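Local coordinates for protein 1-pyrroline-5-carboxylate dehydrogenase (Thermus thermophilus, PDB 1UZB) that probably oxidises glutamate semialdehyde, the open-chain form of 1-pyrroline-5-carboxylate, to glutamate with a nicotinamide cofactor in proline breakdown, at residues L349-L360 and G396-F404. Numbering follows the deposited sequence.
Sequences LSVGPAEENPDL and GYFIAPTVF
Gly352 CA lies over one face of the Phe398 ring, off-centre, in a CH-pi contact 4.3 Å from the centroid and 29° off the normal. The opposite face is backed by the segment's own chain, with Gly396 C 3.7 Å above the plane near the rim. The CG of Phe398 stands anti to its carbonyl carbon (chi1 -55°), which swings the ring beside the backbone N and over Gly396. Gly352 O comes in obliquely, 3.3 Å from Phe398 CE1, and Pro353 CD sits 4.0 Å from Phe398 CZ, the two side chains crossing at roughly right angles. Val351 CG1 slides past Phe398 CB at 4.1 Å. In the aldehyde dehydrogenase fold this joins the loop between helices 332-346 and 366-379 to the run entering strand 402-405 of the catalytic domain's seven-stranded sheet. There Pro401 takes over: Val351 CG2 reaches toward Pro401 CD, 3.9 Å away, while Leu349 CD1 and Leu360 CD2 both converge on Pro401 CG. Tyr315 of helix 303-315 packs on Leu349 and Pro401. Asp359 OD2 accepts a nearly straight hydrogen bond from Ser350 N (2.9 Å, 170°), on its anti side, and Ser350 OG accepts one from Asp359 N, tying the loop's two arms together.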
loop_
_atom_site.group_PDB
_atom_site.type_symbol
_atom_site.label_atom_id
_atom_site.label_comp_id
_atom_site.label_asym_id
_atom_site.label_seq_id
_atom_site.Cartn_x
_atom_site.Cartn_y
_atom_site.Cartn_z
ATOM N N LEU A 349 -8.881 48.387 18.923
ATOM C CA LEU A 349 -7.905 47.502 19.549
ATOM C C LEU A 349 -7.315 48.099 20.824
ATOM O O LEU A 349 -6.913 49.262 20.849
ATOM C CB LEU A 349 -6.777 47.187 18.560
ATOM C CG LEU A 349 -7.155 46.432 17.283
ATOM C CD1 LEU A 349 -5.940 46.348 16.370
ATOM C CD2 LEU A 349 -7.668 45.039 17.631
ATOM N N SER A 350 -7.270 47.297 21.884
ATOM C CA SER A 350 -6.707 47.752 23.149
ATOM C C SER A 350 -5.199 47.525 23.153
ATOM O O SER A 350 -4.701 46.574 22.545
ATOM C CB SER A 350 -7.351 47.003 24.320
ATOM O OG SER A 350 -7.106 45.610 24.246
ATOM N N VAL A 351 -4.477 48.409 23.833
ATOM C CA VAL A 351 -3.026 48.320 23.923
ATOM C C VAL A 351 -2.619 48.534 25.374
ATOM O O VAL A 351 -3.044 49.502 26.006
ATOM C CB VAL A 351 -2.343 49.408 23.065
ATOM C CG1 VAL A 351 -0.842 49.178 23.033
ATOM C CG2 VAL A 351 -2.924 49.409 21.656
ATOM N N GLY A 352 -1.800 47.639 25.908
ATOM C CA GLY A 352 -1.376 47.793 27.286
ATOM C C GLY A 352 -0.504 46.653 27.757
ATOM O O GLY A 352 -0.093 45.820 26.953
ATOM N N PRO A 353 -0.191 46.592 29.060
ATOM C CA PRO A 353 0.647 45.521 29.604
ATOM C C PRO A 353 0.117 44.158 29.170
ATOM O O PRO A 353 -1.080 43.881 29.287
ATOM C CB PRO A 353 0.533 45.728 31.108
ATOM C CG PRO A 353 0.359 47.220 31.226
ATOM C CD PRO A 353 -0.611 47.531 30.117
ATOM N N ALA A 354 1.017 43.311 28.680
ATOM C CA ALA A 354 0.647 41.981 28.206
ATOM C C ALA A 354 -0.114 41.138 29.235
ATOM O O ALA A 354 -1.010 40.373 28.874
ATOM C CB ALA A 354 1.900 41.240 27.737
ATOM N N GLU A 355 0.234 41.277 30.512
ATOM C CA GLU A 355 -0.439 40.500 31.552
ATOM C C GLU A 355 -1.941 40.776 31.610
ATOM O O GLU A 355 -2.710 39.931 32.066
ATOM C CB GLU A 355 0.195 40.766 32.923
ATOM C CG GLU A 355 0.144 42.217 33.380
ATOM C CD GLU A 355 0.596 42.399 34.821
ATOM O OE1 GLU A 355 0.557 43.545 35.314
ATOM O OE2 GLU A 355 0.986 41.398 35.458
ATOM N N GLU A 356 -2.355 41.956 31.149
ATOM C CA GLU A 356 -3.772 42.330 31.140
ATOM C C GLU A 356 -4.532 41.699 29.967
ATOM O O GLU A 356 -5.736 41.906 29.815
ATOM C CB GLU A 356 -3.923 43.851 31.053
ATOM C CG GLU A 356 -3.338 44.641 32.218
ATOM C CD GLU A 356 -4.037 44.362 33.536
ATOM O OE1 GLU A 356 -5.230 43.996 33.513
ATOM O OE2 GLU A 356 -3.396 44.527 34.597
ATOM N N ASN A 357 -3.820 40.933 29.146
ATOM C CA ASN A 357 -4.388 40.281 27.965
ATOM C C ASN A 357 -5.062 41.258 27.002
ATOM O O ASN A 357 -6.219 41.085 26.615
ATOM C CB ASN A 357 -5.377 39.183 28.365
ATOM C CG ASN A 357 -5.733 38.287 27.198
ATOM O OD1 ASN A 357 -4.925 38.098 26.288
ATOM N ND2 ASN A 357 -6.933 37.719 27.221
ATOM N N PRO A 358 -4.335 42.306 26.596
ATOM C CA PRO A 358 -4.870 43.304 25.671
ATOM C C PRO A 358 -4.781 42.756 24.253
ATOM O O PRO A 358 -4.202 41.690 24.033
ATOM C CB PRO A 358 -3.929 44.477 25.873
ATOM C CG PRO A 358 -2.610 43.775 26.025
ATOM C CD PRO A 358 -2.952 42.646 26.982
ATOM N N ASP A 359 -5.352 43.471 23.290
ATOM C CA ASP A 359 -5.261 43.021 21.909
ATOM C C ASP A 359 -3.802 43.125 21.480
ATOM O O ASP A 359 -3.303 42.279 20.739
ATOM C CB ASP A 359 -6.146 43.873 21.000
ATOM C CG ASP A 359 -7.620 43.674 21.278
ATOM O OD1 ASP A 359 -8.048 42.507 21.403
ATOM O OD2 ASP A 359 -8.353 44.680 21.367
ATOM N N LEU A 360 -3.125 44.170 21.951
ATOM C CA LEU A 360 -1.713 44.377 21.653
ATOM C C LEU A 360 -0.924 44.691 22.909
ATOM O O LEU A 360 -1.340 45.513 23.725
ATOM C CB LEU A 360 -1.493 45.542 20.685
ATOM C CG LEU A 360 -1.653 45.325 19.183
ATOM C CD1 LEU A 360 -3.125 45.353 18.824
ATOM C CD2 LEU A 360 -0.913 46.422 18.432
ATOM N N GLY A 396 6.264 51.079 29.264
ATOM C CA GLY A 396 6.336 50.007 28.285
ATOM C C GLY A 396 6.520 50.520 26.867
ATOM O O GLY A 396 6.251 51.685 26.580
ATOM N N TYR A 397 6.972 49.647 25.973
ATOM C CA TYR A 397 7.208 50.026 24.582
ATOM C C TYR A 397 5.925 49.882 23.772
ATOM O O TYR A 397 5.852 49.092 22.828
ATOM C CB TYR A 397 8.315 49.146 23.994
ATOM C CG TYR A 397 9.546 49.082 24.872
ATOM C CD1 TYR A 397 10.041 47.860 25.323
ATOM C CD2 TYR A 397 10.208 50.247 25.264
ATOM C CE1 TYR A 397 11.165 47.794 26.146
ATOM C CE2 TYR A 397 11.336 50.191 26.086
ATOM C CZ TYR A 397 11.808 48.963 26.522
ATOM O OH TYR A 397 12.922 48.897 27.330
ATOM N N PHE A 398 4.924 50.676 24.131
ATOM C CA PHE A 398 3.626 50.624 23.478
ATOM C C PHE A 398 3.493 51.522 22.254
ATOM O O PHE A 398 3.685 52.736 22.331
ATOM C CB PHE A 398 2.535 50.979 24.490
ATOM C CG PHE A 398 2.558 50.128 25.729
ATOM C CD1 PHE A 398 2.356 48.754 25.649
ATOM C CD2 PHE A 398 2.784 50.701 26.978
ATOM C CE1 PHE A 398 2.379 47.959 26.796
ATOM C CE2 PHE A 398 2.809 49.915 28.129
ATOM C CZ PHE A 398 2.607 48.543 28.037
ATOM N N ILE A 399 3.159 50.905 21.124
ATOM C CA ILE A 399 2.961 51.619 19.870
ATOM C C ILE A 399 1.540 51.333 19.394
ATOM O O ILE A 399 1.084 50.189 19.415
ATOM C CB ILE A 399 3.965 51.155 18.792
ATOM C CG1 ILE A 399 5.393 51.421 19.270
ATOM C CG2 ILE A 399 3.705 51.892 17.487
ATOM C CD1 ILE A 399 6.466 50.960 18.309
ATOM N N ALA A 400 0.839 52.378 18.974
ATOM C CA ALA A 400 -0.534 52.234 18.514
ATOM C C ALA A 400 -0.639 51.608 17.127
ATOM O O ALA A 400 0.233 51.804 16.281
ATOM C CB ALA A 400 -1.216 53.599 18.507
ATOM N N PRO A 401 -1.704 50.822 16.885
ATOM C CA PRO A 401 -1.908 50.188 15.580
ATOM C C PRO A 401 -1.850 51.321 14.562
ATOM O O PRO A 401 -2.550 52.327 14.695
ATOM C CB PRO A 401 -3.301 49.582 15.709
ATOM C CG PRO A 401 -3.335 49.176 17.143
ATOM C CD PRO A 401 -2.729 50.377 17.848
ATOM N N THR A 402 -1.012 51.150 13.549
ATOM C CA THR A 402 -0.807 52.181 12.549
ATOM C C THR A 402 -1.186 51.765 11.137
ATOM O O THR A 402 -0.956 50.624 10.728
ATOM C CB THR A 402 0.664 52.620 12.579
ATOM O OG1 THR A 402 0.984 53.074 13.900
ATOM C CG2 THR A 402 0.927 53.733 11.578
ATOM N N VAL A 403 -1.760 52.705 10.393
ATOM C CA VAL A 403 -2.161 52.455 9.017
ATOM C C VAL A 403 -1.793 53.610 8.096
ATOM O O VAL A 403 -2.071 54.777 8.395
ATOM C CB VAL A 403 -3.689 52.239 8.886
ATOM C CG1 VAL A 403 -4.055 51.965 7.428
ATOM C CG2 VAL A 403 -4.133 51.082 9.762
ATOM N N PHE A 404 -1.139 53.277 6.988
ATOM C CA PHE A 404 -0.790 54.256 5.964
ATOM C C PHE A 404 -1.556 53.809 4.730
ATOM O O PHE A 404 -1.662 52.607 4.470
ATOM C CB PHE A 404 0.701 54.234 5.618
ATOM C CG PHE A 404 1.593 54.845 6.663
ATOM C CD1 PHE A 404 2.215 54.053 7.619
ATOM C CD2 PHE A 404 1.832 56.218 6.669
ATOM C CE1 PHE A 404 3.069 54.612 8.570
ATOM C CE2 PHE A 404 2.683 56.790 7.617
ATOM C CZ PHE A 404 3.303 55.987 8.567
#